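Local coordinates for protein beta-lactamase (Francisella tularensis subsp. tularensis, PDB 3P09) that probably hydrolyses beta-lactams to substituted beta-amino acids, as a class A beta-lactamase that contributes to antibiotic resistance, at residues Q93-K98 with L133-G138; A102-K107 with N119-L124; V65-L70 with A159-I164; T114-N119 with I203-D208; L75-D78 with G83-D86. All blocks are in the same frame, centred on the assembly; numbering follows the deposited sequence.

Contact 1 of 5, residues Q93-K98 with L133-G138; sequences QDDIGK and LVRELG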
# COMPACT_ATOMS: atom_id res chain seq x y z
N GLN A 93 17.49 -16.19 -11.48
CA GLN A 93 18.30 -14.98 -11.44
C GLN A 93 17.66 -13.86 -12.24
O GLN A 93 17.66 -12.70 -11.82
CB GLN A 93 19.72 -15.24 -11.96
CG GLN A 93 20.69 -14.10 -11.67
CD GLN A 93 20.84 -13.83 -10.18
OE1 GLN A 93 20.55 -12.73 -9.70
NE2 GLN A 93 21.31 -14.83 -9.44
N ASP A 94 17.11 -14.21 -13.40
CA ASP A 94 16.47 -13.22 -14.25
C ASP A 94 15.21 -12.62 -13.61
O ASP A 94 14.73 -11.58 -14.03
CB ASP A 94 16.15 -13.82 -15.63
CG ASP A 94 15.31 -15.07 -15.54
OD1 ASP A 94 15.53 -15.99 -16.35
OD2 ASP A 94 14.41 -15.14 -14.66
N ASP A 95 14.69 -13.28 -12.58
CA ASP A 95 13.57 -12.71 -11.82
C ASP A 95 14.05 -11.50 -11.03
O ASP A 95 13.31 -10.52 -10.86
CB ASP A 95 12.99 -13.76 -10.87
CG ASP A 95 12.13 -14.77 -11.57
OD1 ASP A 95 11.45 -14.37 -12.54
OD2 ASP A 95 12.12 -15.95 -11.16
N ILE A 96 15.29 -11.58 -10.54
CA ILE A 96 15.88 -10.51 -9.76
C ILE A 96 16.26 -9.39 -10.72
O ILE A 96 15.90 -8.23 -10.49
CB ILE A 96 17.15 -10.97 -8.99
CG1 ILE A 96 16.83 -12.18 -8.10
CG2 ILE A 96 17.72 -9.84 -8.16
CD1 ILE A 96 15.65 -11.96 -7.21
N GLY A 97 16.98 -9.73 -11.78
CA GLY A 97 17.36 -8.75 -12.79
C GLY A 97 18.22 -7.65 -12.20
O GLY A 97 19.18 -7.93 -11.48
N LYS A 98 17.88 -6.40 -12.49
CA LYS A 98 18.59 -5.26 -11.91
C LYS A 98 17.80 -4.60 -10.78
O LYS A 98 18.07 -3.46 -10.42
CB LYS A 98 18.91 -4.23 -12.99
CG LYS A 98 19.85 -4.74 -14.06
CD LYS A 98 20.17 -3.64 -15.06
CE LYS A 98 21.05 -4.16 -16.20
NZ LYS A 98 21.11 -3.20 -17.35
N LEU A 133 4.61 -12.47 -8.86
CA LEU A 133 3.20 -12.63 -8.54
C LEU A 133 2.31 -12.13 -9.67
O LEU A 133 1.30 -12.77 -10.00
CB LEU A 133 2.86 -11.90 -7.24
CG LEU A 133 3.43 -12.57 -5.97
CD1 LEU A 133 3.17 -11.72 -4.77
CD2 LEU A 133 2.83 -13.97 -5.76
N VAL A 134 2.68 -11.00 -10.26
CA VAL A 134 1.95 -10.45 -11.41
C VAL A 134 1.93 -11.49 -12.53
O VAL A 134 0.89 -11.75 -13.13
CB VAL A 134 2.60 -9.15 -11.94
CG1 VAL A 134 2.09 -8.81 -13.35
CG2 VAL A 134 2.35 -8.00 -10.99
N ARG A 135 3.08 -12.10 -12.80
CA ARG A 135 3.15 -13.14 -13.81
C ARG A 135 2.28 -14.34 -13.44
O ARG A 135 1.51 -14.83 -14.25
CB ARG A 135 4.61 -13.58 -14.01
CG ARG A 135 4.79 -14.59 -15.14
CD ARG A 135 6.19 -15.16 -15.15
NE ARG A 135 6.41 -16.00 -13.97
CZ ARG A 135 7.54 -16.02 -13.26
NH1 ARG A 135 8.57 -15.26 -13.60
NH2 ARG A 135 7.64 -16.82 -12.21
N GLU A 136 2.40 -14.83 -12.20
CA GLU A 136 1.65 -16.02 -11.79
C GLU A 136 0.16 -15.75 -11.70
O GLU A 136 -0.65 -16.68 -11.76
CB GLU A 136 2.18 -16.59 -10.46
CG GLU A 136 3.66 -17.01 -10.49
CD GLU A 136 3.96 -18.08 -11.53
OE1 GLU A 136 3.07 -18.94 -11.76
OE2 GLU A 136 5.07 -18.06 -12.12
N LEU A 137 -0.22 -14.48 -11.58
CA LEU A 137 -1.63 -14.08 -11.58
C LEU A 137 -2.19 -14.11 -13.00
O LEU A 137 -3.41 -14.18 -13.20
CB LEU A 137 -1.79 -12.66 -11.01
CG LEU A 137 -3.23 -12.16 -10.82
CD1 LEU A 137 -3.94 -12.91 -9.68
CD2 LEU A 137 -3.27 -10.67 -10.58
N GLY A 138 -1.31 -14.05 -13.98
CA GLY A 138 -1.71 -14.01 -15.37
C GLY A 138 -1.46 -12.67 -16.04
O GLY A 138 -1.91 -12.44 -17.16
O HOH W 1 10.21 -17.57 -11.71

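Contact 2 of 5, residues A102-K107 with N119-L124; sequences APITAK and NYAAIL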
# COMPACT_ATOMS: atom_id res chain seq x y z
N ALA A 102 15.46 -6.71 -2.86
CA ALA A 102 14.99 -8.09 -2.97
C ALA A 102 15.37 -8.86 -1.72
O ALA A 102 16.10 -9.86 -1.78
CB ALA A 102 15.61 -8.75 -4.20
N PRO A 103 14.87 -8.41 -0.57
CA PRO A 103 15.35 -8.98 0.70
C PRO A 103 15.09 -10.48 0.84
O PRO A 103 15.94 -11.16 1.37
CB PRO A 103 14.60 -8.16 1.76
CG PRO A 103 13.40 -7.62 1.05
CD PRO A 103 13.85 -7.37 -0.37
N ILE A 104 13.96 -10.98 0.35
CA ILE A 104 13.68 -12.41 0.42
C ILE A 104 14.11 -13.15 -0.86
O ILE A 104 14.82 -14.13 -0.81
CB ILE A 104 12.19 -12.69 0.70
CG1 ILE A 104 11.79 -12.19 2.09
CG2 ILE A 104 11.89 -14.18 0.61
CD1 ILE A 104 11.64 -10.71 2.20
N THR A 105 13.67 -12.65 -2.02
CA THR A 105 13.91 -13.38 -3.25
C THR A 105 15.41 -13.56 -3.53
O THR A 105 15.83 -14.60 -4.04
CB THR A 105 13.18 -12.77 -4.44
OG1 THR A 105 13.51 -11.38 -4.56
CG2 THR A 105 11.66 -12.90 -4.23
N ALA A 106 16.21 -12.56 -3.19
CA ALA A 106 17.64 -12.64 -3.45
C ALA A 106 18.31 -13.76 -2.66
O ALA A 106 19.40 -14.21 -3.01
CB ALA A 106 18.32 -11.30 -3.15
N LYS A 107 17.67 -14.21 -1.58
CA LYS A 107 18.25 -15.29 -0.78
C LYS A 107 17.79 -16.67 -1.28
O LYS A 107 18.13 -17.69 -0.68
CB LYS A 107 17.90 -15.12 0.70
CG LYS A 107 18.24 -13.76 1.29
CD LYS A 107 18.14 -13.79 2.82
CE LYS A 107 18.57 -12.48 3.44
NZ LYS A 107 18.65 -12.57 4.93
N ASN A 119 3.90 -13.69 -1.43
CA ASN A 119 3.00 -12.66 -0.93
C ASN A 119 3.64 -11.90 0.22
O ASN A 119 3.61 -10.68 0.26
CB ASN A 119 1.69 -13.27 -0.43
CG ASN A 119 0.75 -13.66 -1.54
OD1 ASN A 119 0.89 -13.20 -2.68
ND2 ASN A 119 -0.24 -14.48 -1.22
N TYR A 120 4.19 -12.65 1.18
CA TYR A 120 4.85 -12.06 2.33
C TYR A 120 5.96 -11.14 1.87
O TYR A 120 6.07 -10.00 2.32
CB TYR A 120 5.39 -13.19 3.23
CG TYR A 120 6.39 -12.75 4.28
CD1 TYR A 120 7.76 -12.78 4.02
CD2 TYR A 120 5.97 -12.32 5.53
CE1 TYR A 120 8.68 -12.39 4.99
CE2 TYR A 120 6.89 -11.92 6.50
CZ TYR A 120 8.24 -11.97 6.22
OH TYR A 120 9.15 -11.57 7.20
N ALA A 121 6.78 -11.62 0.94
CA ALA A 121 7.87 -10.84 0.38
C ALA A 121 7.37 -9.55 -0.28
O ALA A 121 7.96 -8.48 -0.08
CB ALA A 121 8.64 -11.66 -0.63
N ALA A 122 6.30 -9.66 -1.07
CA ALA A 122 5.74 -8.51 -1.79
C ALA A 122 5.23 -7.45 -0.82
O ALA A 122 5.43 -6.25 -1.05
CB ALA A 122 4.62 -8.94 -2.74
N ILE A 123 4.58 -7.88 0.25
CA ILE A 123 4.07 -6.93 1.25
C ILE A 123 5.22 -6.24 1.98
O ILE A 123 5.11 -5.10 2.41
CB ILE A 123 3.14 -7.62 2.25
CG1 ILE A 123 1.86 -8.09 1.53
CG2 ILE A 123 2.82 -6.70 3.41
CD1 ILE A 123 1.08 -6.97 0.82
N LEU A 124 6.34 -6.95 2.10
CA LEU A 124 7.55 -6.35 2.62
C LEU A 124 8.29 -5.57 1.53
O LEU A 124 9.43 -5.14 1.72
CB LEU A 124 8.47 -7.42 3.21
CG LEU A 124 8.30 -7.62 4.72
CD1 LEU A 124 6.90 -8.15 5.04
CD2 LEU A 124 9.38 -8.54 5.25

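Contact 3 of 5, residues V65-L70 with A159-I164; sequences VFKFLL and ADEPEI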
# COMPACT_ATOMS: atom_id res chain seq x y z
N VAL A 65 2.82 0.82 -3.15
CA VAL A 65 1.55 0.50 -2.49
C VAL A 65 0.71 -0.50 -3.32
O VAL A 65 -0.07 -1.28 -2.77
CB VAL A 65 0.74 1.78 -2.19
CG1 VAL A 65 -0.64 1.43 -1.62
CG2 VAL A 65 1.51 2.65 -1.19
N PHE A 66 0.88 -0.49 -4.63
CA PHE A 66 0.12 -1.41 -5.48
C PHE A 66 0.32 -2.86 -5.01
O PHE A 66 -0.50 -3.72 -5.27
CB PHE A 66 0.51 -1.26 -6.96
CG PHE A 66 1.65 -2.15 -7.40
CD1 PHE A 66 2.97 -1.76 -7.21
CD2 PHE A 66 1.39 -3.36 -8.03
CE1 PHE A 66 4.01 -2.58 -7.62
CE2 PHE A 66 2.43 -4.19 -8.44
CZ PHE A 66 3.74 -3.80 -8.23
N LYS A 67 1.42 -3.12 -4.31
CA LYS A 67 1.71 -4.51 -3.93
C LYS A 67 0.63 -5.14 -3.02
O LYS A 67 0.47 -6.35 -3.02
CB LYS A 67 3.12 -4.64 -3.33
CG LYS A 67 4.21 -4.40 -4.39
CD LYS A 67 5.58 -4.10 -3.77
CE LYS A 67 6.59 -3.79 -4.88
NZ LYS A 67 7.91 -3.38 -4.31
N PHE A 68 -0.11 -4.33 -2.26
CA PHE A 68 -1.17 -4.94 -1.44
C PHE A 68 -2.40 -5.30 -2.26
O PHE A 68 -3.11 -6.26 -1.95
CB PHE A 68 -1.51 -4.12 -0.16
CG PHE A 68 -2.54 -3.02 -0.36
CD1 PHE A 68 -3.89 -3.32 -0.54
CD2 PHE A 68 -2.16 -1.68 -0.30
CE1 PHE A 68 -4.84 -2.31 -0.69
CE2 PHE A 68 -3.11 -0.65 -0.46
CZ PHE A 68 -4.45 -0.98 -0.65
N LEU A 69 -2.64 -4.55 -3.34
CA LEU A 69 -3.70 -4.91 -4.28
C LEU A 69 -3.38 -6.22 -4.99
O LEU A 69 -4.25 -7.08 -5.20
CB LEU A 69 -3.85 -3.82 -5.34
CG LEU A 69 -4.30 -2.48 -4.77
CD1 LEU A 69 -4.27 -1.40 -5.88
CD2 LEU A 69 -5.69 -2.61 -4.19
N LEU A 70 -2.12 -6.37 -5.35
CA LEU A 70 -1.62 -7.57 -6.02
C LEU A 70 -1.79 -8.79 -5.12
O LEU A 70 -2.25 -9.84 -5.57
CB LEU A 70 -0.15 -7.38 -6.37
CG LEU A 70 0.60 -8.59 -6.93
CD1 LEU A 70 -0.08 -9.12 -8.19
CD2 LEU A 70 2.08 -8.29 -7.18
N ALA A 159 2.03 -0.92 -15.31
CA ALA A 159 3.33 -1.58 -15.31
C ALA A 159 3.63 -2.22 -13.96
O ALA A 159 2.96 -1.95 -12.96
CB ALA A 159 4.42 -0.57 -15.68
N ASP A 160 4.63 -3.08 -13.95
CA ASP A 160 5.13 -3.64 -12.71
C ASP A 160 6.43 -2.93 -12.32
O ASP A 160 6.60 -1.77 -12.70
CB ASP A 160 5.26 -5.17 -12.79
CG ASP A 160 6.17 -5.62 -13.91
OD1 ASP A 160 7.01 -4.81 -14.38
OD2 ASP A 160 6.06 -6.80 -14.31
N GLU A 161 7.31 -3.58 -11.57
CA GLU A 161 8.50 -2.92 -11.03
C GLU A 161 9.65 -2.99 -12.01
O GLU A 161 9.89 -4.04 -12.60
CB GLU A 161 8.95 -3.58 -9.71
CG GLU A 161 8.06 -3.29 -8.48
CD GLU A 161 8.37 -1.95 -7.84
OE1 GLU A 161 9.50 -1.45 -8.02
OE2 GLU A 161 7.49 -1.39 -7.15
N PRO A 162 10.41 -1.89 -12.15
CA PRO A 162 10.25 -0.63 -11.41
C PRO A 162 9.47 0.45 -12.17
O PRO A 162 9.29 1.56 -11.65
CB PRO A 162 11.70 -0.17 -11.25
CG PRO A 162 12.38 -0.66 -12.46
CD PRO A 162 11.67 -1.92 -12.90
N GLU A 163 9.01 0.13 -13.37
CA GLU A 163 8.36 1.14 -14.22
C GLU A 163 7.13 1.78 -13.56
O GLU A 163 6.82 2.94 -13.82
CB GLU A 163 7.99 0.56 -15.59
CG GLU A 163 7.36 1.59 -16.53
CD GLU A 163 7.13 1.08 -17.94
OE1 GLU A 163 7.13 -0.16 -18.15
OE2 GLU A 163 6.95 1.92 -18.85
N ILE A 164 6.45 1.03 -12.70
CA ILE A 164 5.29 1.54 -11.96
C ILE A 164 5.61 2.84 -11.22
O ILE A 164 4.73 3.64 -10.93
CB ILE A 164 4.76 0.49 -10.93
CG1 ILE A 164 3.55 1.02 -10.14
CG2 ILE A 164 5.84 0.12 -9.91
CD1 ILE A 164 2.28 1.09 -10.89

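Contact 4 of 5, residues T114-N119 with I203-D208; sequences TISQLN and IKYLQD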
# COMPACT_ATOMS: atom_id res chain seq x y z
N THR A 114 6.90 -20.72 -2.08
CA THR A 114 5.46 -20.86 -2.32
C THR A 114 4.87 -19.50 -2.69
O THR A 114 5.46 -18.46 -2.42
CB THR A 114 4.71 -21.37 -1.09
OG1 THR A 114 4.79 -20.38 -0.06
CG2 THR A 114 5.32 -22.69 -0.59
N ILE A 115 3.69 -19.51 -3.31
CA ILE A 115 2.97 -18.27 -3.57
C ILE A 115 2.79 -17.47 -2.27
O ILE A 115 2.97 -16.25 -2.25
CB ILE A 115 1.60 -18.57 -4.22
CG1 ILE A 115 1.78 -19.07 -5.66
CG2 ILE A 115 0.67 -17.35 -4.15
CD1 ILE A 115 2.20 -17.99 -6.65
N SER A 116 2.45 -18.16 -1.18
CA SER A 116 2.25 -17.44 0.08
C SER A 116 3.53 -16.76 0.55
O SER A 116 3.50 -15.65 1.07
CB SER A 116 1.71 -18.34 1.19
OG SER A 116 1.36 -17.55 2.33
N GLN A 117 4.67 -17.44 0.38
CA GLN A 117 5.95 -16.83 0.75
C GLN A 117 6.24 -15.61 -0.11
O GLN A 117 6.88 -14.65 0.36
CB GLN A 117 7.09 -17.85 0.60
CG GLN A 117 7.08 -18.91 1.70
CD GLN A 117 8.13 -19.97 1.49
OE1 GLN A 117 8.29 -20.48 0.39
NE2 GLN A 117 8.86 -20.29 2.56
N LEU A 118 5.82 -15.65 -1.36
CA LEU A 118 6.03 -14.52 -2.27
C LEU A 118 5.11 -13.37 -1.89
O LEU A 118 5.48 -12.21 -2.01
CB LEU A 118 5.80 -14.93 -3.73
CG LEU A 118 6.91 -15.82 -4.28
CD1 LEU A 118 6.43 -16.71 -5.45
CD2 LEU A 118 8.09 -14.95 -4.70
N ASN A 119 3.90 -13.69 -1.43
CA ASN A 119 3.00 -12.66 -0.93
C ASN A 119 3.64 -11.90 0.22
O ASN A 119 3.61 -10.68 0.26
CB ASN A 119 1.69 -13.27 -0.43
CG ASN A 119 0.75 -13.66 -1.54
OD1 ASN A 119 0.89 -13.20 -2.68
ND2 ASN A 119 -0.24 -14.48 -1.22
N ILE A 203 -4.37 -9.72 6.58
CA ILE A 203 -4.08 -8.92 7.76
C ILE A 203 -2.72 -9.28 8.36
O ILE A 203 -1.94 -8.40 8.72
CB ILE A 203 -5.17 -9.14 8.82
CG1 ILE A 203 -6.43 -8.35 8.42
CG2 ILE A 203 -4.68 -8.74 10.20
CD1 ILE A 203 -7.68 -8.74 9.21
N LYS A 204 -2.44 -10.57 8.47
CA LYS A 204 -1.15 -11.00 9.02
C LYS A 204 0.04 -10.51 8.18
O LYS A 204 1.05 -10.06 8.72
CB LYS A 204 -1.12 -12.52 9.24
CG LYS A 204 0.15 -13.06 9.90
CD LYS A 204 0.42 -12.39 11.25
CE LYS A 204 1.37 -13.22 12.12
NZ LYS A 204 2.75 -13.31 11.57
N TYR A 205 -0.07 -10.59 6.85
CA TYR A 205 1.00 -10.05 6.00
C TYR A 205 1.27 -8.58 6.30
O TYR A 205 2.42 -8.14 6.41
CB TYR A 205 0.63 -10.11 4.51
CG TYR A 205 0.50 -11.47 3.85
CD1 TYR A 205 1.41 -12.49 4.08
CD2 TYR A 205 -0.53 -11.69 2.94
CE1 TYR A 205 1.27 -13.73 3.43
CE2 TYR A 205 -0.67 -12.90 2.29
CZ TYR A 205 0.22 -13.92 2.52
OH TYR A 205 0.02 -15.11 1.84
N LEU A 206 0.21 -7.79 6.37
CA LEU A 206 0.33 -6.36 6.59
C LEU A 206 0.96 -6.06 7.95
O LEU A 206 1.76 -5.13 8.09
CB LEU A 206 -1.05 -5.71 6.52
CG LEU A 206 -1.69 -5.62 5.13
CD1 LEU A 206 -3.08 -5.03 5.31
CD2 LEU A 206 -0.85 -4.78 4.17
N GLN A 207 0.58 -6.85 8.95
CA GLN A 207 1.16 -6.71 10.28
C GLN A 207 2.62 -7.13 10.37
O GLN A 207 3.36 -6.65 11.23
CB GLN A 207 0.32 -7.49 11.31
CG GLN A 207 -1.09 -6.90 11.51
CD GLN A 207 -1.90 -7.69 12.50
OE1 GLN A 207 -1.62 -8.86 12.75
NE2 GLN A 207 -2.93 -7.07 13.07
N ASP A 208 3.04 -8.03 9.48
CA ASP A 208 4.43 -8.47 9.45
C ASP A 208 5.36 -7.45 8.79
O ASP A 208 6.58 -7.56 8.89
CB ASP A 208 4.56 -9.79 8.69
CG ASP A 208 4.11 -10.99 9.49
OD1 ASP A 208 3.90 -10.85 10.72
OD2 ASP A 208 3.97 -12.08 8.89

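Contact 5 of 5, residues L75-D78 with G83-D86; sequences LDYD and GFLD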
# COMPACT_ATOMS: atom_id res chain seq x y z
N LEU A 75 -4.86 -13.68 -3.32
CA LEU A 75 -5.70 -14.38 -2.35
C LEU A 75 -7.07 -14.71 -2.93
O LEU A 75 -7.64 -15.78 -2.66
CB LEU A 75 -5.85 -13.54 -1.08
CG LEU A 75 -4.55 -13.37 -0.28
CD1 LEU A 75 -4.67 -12.31 0.79
CD2 LEU A 75 -4.15 -14.70 0.33
N ASP A 76 -7.61 -13.79 -3.71
CA ASP A 76 -8.88 -14.01 -4.39
C ASP A 76 -8.68 -15.18 -5.35
O ASP A 76 -9.51 -16.08 -5.42
CB ASP A 76 -9.29 -12.72 -5.12
CG ASP A 76 -10.46 -12.91 -6.08
OD1 ASP A 76 -11.62 -12.74 -5.65
OD2 ASP A 76 -10.22 -13.20 -7.27
N TYR A 77 -7.57 -15.17 -6.07
CA TYR A 77 -7.26 -16.26 -7.01
C TYR A 77 -7.27 -17.59 -6.28
O TYR A 77 -7.89 -18.57 -6.73
CB TYR A 77 -5.89 -16.03 -7.65
CG TYR A 77 -5.59 -16.94 -8.82
CD1 TYR A 77 -5.93 -16.56 -10.11
CD2 TYR A 77 -4.98 -18.17 -8.63
CE1 TYR A 77 -5.67 -17.39 -11.20
CE2 TYR A 77 -4.70 -19.00 -9.72
CZ TYR A 77 -5.05 -18.60 -10.99
OH TYR A 77 -4.79 -19.42 -12.07
N ASP A 78 -6.63 -17.62 -5.12
CA ASP A 78 -6.55 -18.85 -4.33
C ASP A 78 -7.94 -19.36 -3.96
O ASP A 78 -8.19 -20.56 -3.95
CB ASP A 78 -5.69 -18.66 -3.08
CG ASP A 78 -5.61 -19.92 -2.23
OD1 ASP A 78 -4.89 -20.85 -2.63
OD2 ASP A 78 -6.28 -19.98 -1.18
N GLY A 83 -5.56 -24.36 -3.44
CA GLY A 83 -4.19 -24.86 -3.37
C GLY A 83 -3.12 -23.91 -3.91
O GLY A 83 -1.92 -24.16 -3.77
N PHE A 84 -3.56 -22.83 -4.54
CA PHE A 84 -2.64 -21.89 -5.18
C PHE A 84 -1.59 -21.31 -4.22
O PHE A 84 -0.43 -21.12 -4.60
CB PHE A 84 -3.42 -20.77 -5.86
CG PHE A 84 -2.59 -19.87 -6.72
CD1 PHE A 84 -1.94 -20.36 -7.84
CD2 PHE A 84 -2.48 -18.52 -6.42
CE1 PHE A 84 -1.18 -19.52 -8.65
CE2 PHE A 84 -1.73 -17.66 -7.23
CZ PHE A 84 -1.08 -18.17 -8.35
N LEU A 85 -1.98 -21.03 -2.97
CA LEU A 85 -1.04 -20.45 -2.00
C LEU A 85 0.15 -21.37 -1.70
O LEU A 85 1.22 -20.90 -1.33
CB LEU A 85 -1.74 -20.09 -0.70
CG LEU A 85 -2.59 -18.82 -0.74
CD1 LEU A 85 -3.32 -18.60 0.57
CD2 LEU A 85 -1.71 -17.63 -1.05
N ASP A 86 -0.07 -22.68 -1.82
CA ASP A 86 0.98 -23.66 -1.53
C ASP A 86 1.81 -24.00 -2.76
O ASP A 86 2.75 -24.80 -2.66
CB ASP A 86 0.36 -24.93 -0.97
CG ASP A 86 -0.33 -24.69 0.36
OD1 ASP A 86 0.34 -24.18 1.28
OD2 ASP A 86 -1.54 -24.99 0.46
O HOH W 2 -5.63 -22.83 -1.04

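Contact 1 of 5, residues Q93-K98 with L133-G138
Asp95 carries CG beside its own backbone N (chi1 -77°), while Arg135 leaves its helix with CG anti to N and then bends at chi3 (68°); with these turns the two side chains cross at about a right angle. Arg135 NH1 gives a hydrogen bond to Asp95 OD1 at 3.2 Å, part of a salt bridge. The oxygen lies in the guanidinium plane and is met on its syn side, a little out of the carboxylate plane, and the bond is bent, with an N-H...O angle of 149°. A water closes a second path, donating to Asp95 OD2 at 2.6 Å and accepting from Arg135 NH2 at 2.7 Å. OD2 also takes the backbone N of Asn92, so this carboxylate is tied back to the residue just before its short helix.

Elsewhere on the guanidinium edge, Glu136 OE2 receives both Arg135 NE (3.1 Å) and Arg135 NH2 (2.9 Å), a side-on grip on a single atom. The two carboxylates should hold the flat group against rotation. The result is a surface salt-bridge network of Asp95, Arg135 and Glu136, linking short helix 93-96 to the last turn of helix 127-137, which ends at Gly138 in a Schellman motif.

Contact 2 of 5, residues A102-K107 with N119-L124
Ile104 is the bump here, and the hollow that takes it is formed by Ala121, Tyr120 and Leu124, along one flank of helix 115-123 and the residue just after it. The small Ala121 is the floor: its CB lies 3.9 Å from Ile104 CB. The backbones come close as a result, with Ile104 CA and Ala121 CA 6.0 Å apart. With CG1 beside the backbone N (chi1 -66°), the longer branch runs over the alanine, and Ile104 CD1 comes down 4.2 Å from Ala121 CA.

The walls are looser. Tyr120 turns the edge of its ring to the isoleucine, CE1 standing 4.3 Å from Ile104 CG1, near the ring plane. One turn on, Leu124 CD2 stops the far end, 4.4 Å from Ile104 CD1. Its other methyl, CD1, sits over a face of the Tyr120 ring, so the two walls brace each other. No hydrogen bond crosses between the two segments, and the fit there is apolar.

Asp126 OD2 accepts from Ile104 N and OD1 is bonded to Thr105 OG1, tying this loop to the chain just beyond the helix. Around this, Ala121 and Thr105 touch helix 127-137, Tyr120 leans on helix 196-208, and Ile123 packs on helix 66-80.

Contact 3 of 5, residues V65-L70 with A159-I164
Lys67 and Glu161 reach each other at about a right angle: the lysine runs out extended beyond CG, whereas the glutamate is bent at chi2 (-82°) and offers OE2 to the lysine's last two atoms. Lys67 CE is 3.4 Å and Lys67 NZ 3.5 Å from Glu161 OE2, so the salt bridge is a long one, with no direct hydrogen bond between them. NZ finds its bonds instead at Ser125 O and Ser64 OG, and Ser64 OG is also a weak partner of OE2.

Phe66 lies beside this pair. Its ring plane is within 20° of the carboxylate plane, and Glu161 OE2 arrives at the ring edge, in plane, 3.7 Å from Phe66 CE1. Lys67 CG lies over one face, offset toward the rim. Ile164 comes in obliquely, its CG2 4.0 Å from Phe66 CE1.

A cis peptide precedes Pro162, as in the omega loop of class A enzymes, to which this segment probably corresponds. Ser64 and Lys67 fit the SxxK pattern at a helix start, and a sulfate, probably from the crystallisation liquor, is bound about 5 Å from the lysine side chain. With Ser64 OG bonded to both, the chemistry is consistent with the nucleophile and general-base centre of serine beta-lactamases.

Contact 4 of 5, residues T114-N119 with I203-D208
Tyr205 reaches across from helix 196-208 toward Ser116 and Asn119, one turn apart on helix 115-123. The bond from CA to CB points at the other helix, and with CG anti to the carbonyl carbon (chi1 -68°) the ring continues in that direction. Tyr205 CE1 comes up against the backbone, 3.8 Å from Ser116 O, which lies oblique to the ring. On the other rim Tyr205 CE2 is 3.6 Å from Asn119 CB, and Tyr205 CZ presses closer still to that CB, at 3.4 Å; the backbone C of Asn119 stands over one ring face.

The helix that receives the ring starts just there. Thr114 is its N-cap, and with Gln117 it forms a capping box: Gln117 N donates to Thr114 OG1, and Thr114 N returns a bond to Gln117 OE1. Both helices belong to the all-helical part of the class A beta-lactamase fold, and Val71 of helix 66-80 adds a further side-chain contact to the tyrosine.

At the tip, two bonds answer the polarity of a phenol carried on a buried side chain. Ser116 OG lies 2.8 Å from Tyr205 OH, in the ring plane at its edge, and either hydroxyl could be the donor. Asn119 ND2 gives a hydrogen bond to Tyr205 OH at 3.1 Å, nearly straight (162°); OH sits in the amide plane, which is turned 76° from the ring.

Contact 5 of 5, residues L75-D78 with G83-D86
Tyr77 and Phe84 meet edge to face: the CD2 side of the tyrosine ring is directed at a face of the phenylalanine, with centroids 4.4 Å apart and planes at 54°. Tyr77 CD2 comes within 3.4 Å of Phe84 CD2, lying above the ring plane but displaced toward the rim, and CE2 follows over the CD1 side. Elsewhere, Phe84 touches Ile115 of helix 115-123.

Beside the rings, Asp78 extends with CG anti to its backbone N (chi1 179°), which carries the carboxylate over to the turn. Asp78 OD1 accepts from Leu85 N at 2.9 Å, from above the carboxylate plane. A water also donates to Asp78 OD1, at 2.6 Å, and accepts from Gly83 N at 2.8 Å. Leu85 covers the flank of the acid, its CG 3.5 Å from Asp78 CG, and farther along Leu75 CD2 rests on Leu85 CD1 at 4.0 Å.

Gly83 adopts a positive phi with its amide turned to that water. The other oxygen, OD2, is bonded to His198 NE2. A buried carboxylate is therefore satisfied by backbone, water and imidazole together, which would be expected to favour its charged form while joining helix 66-80 to the turn that follows and to helix 196-208.

From the N terminus, contact 3 opens first, at the start of helix 66-80, and closes the longest loop when 159-164 returns beside it. Inside that loop, contact 5 folds the same helix onto the turn that follows, in series with contacts 1, 2 and 4. Contact 1, from helix 93-96 to helix 127-137, also falls within contact 3 and itself encloses contact 2, from the loop at 102-107 to helix 115-123. Contact 4 starts on helix 115-123, shares Asn119 with contact 2, and reaches past 164 to helix 196-208, so it crosses contacts 1, 2 and 3. Leu133 packs on Leu70 and Asn119, and Ser116 N probably bonds to Leu85 O between contacts 4 and 5.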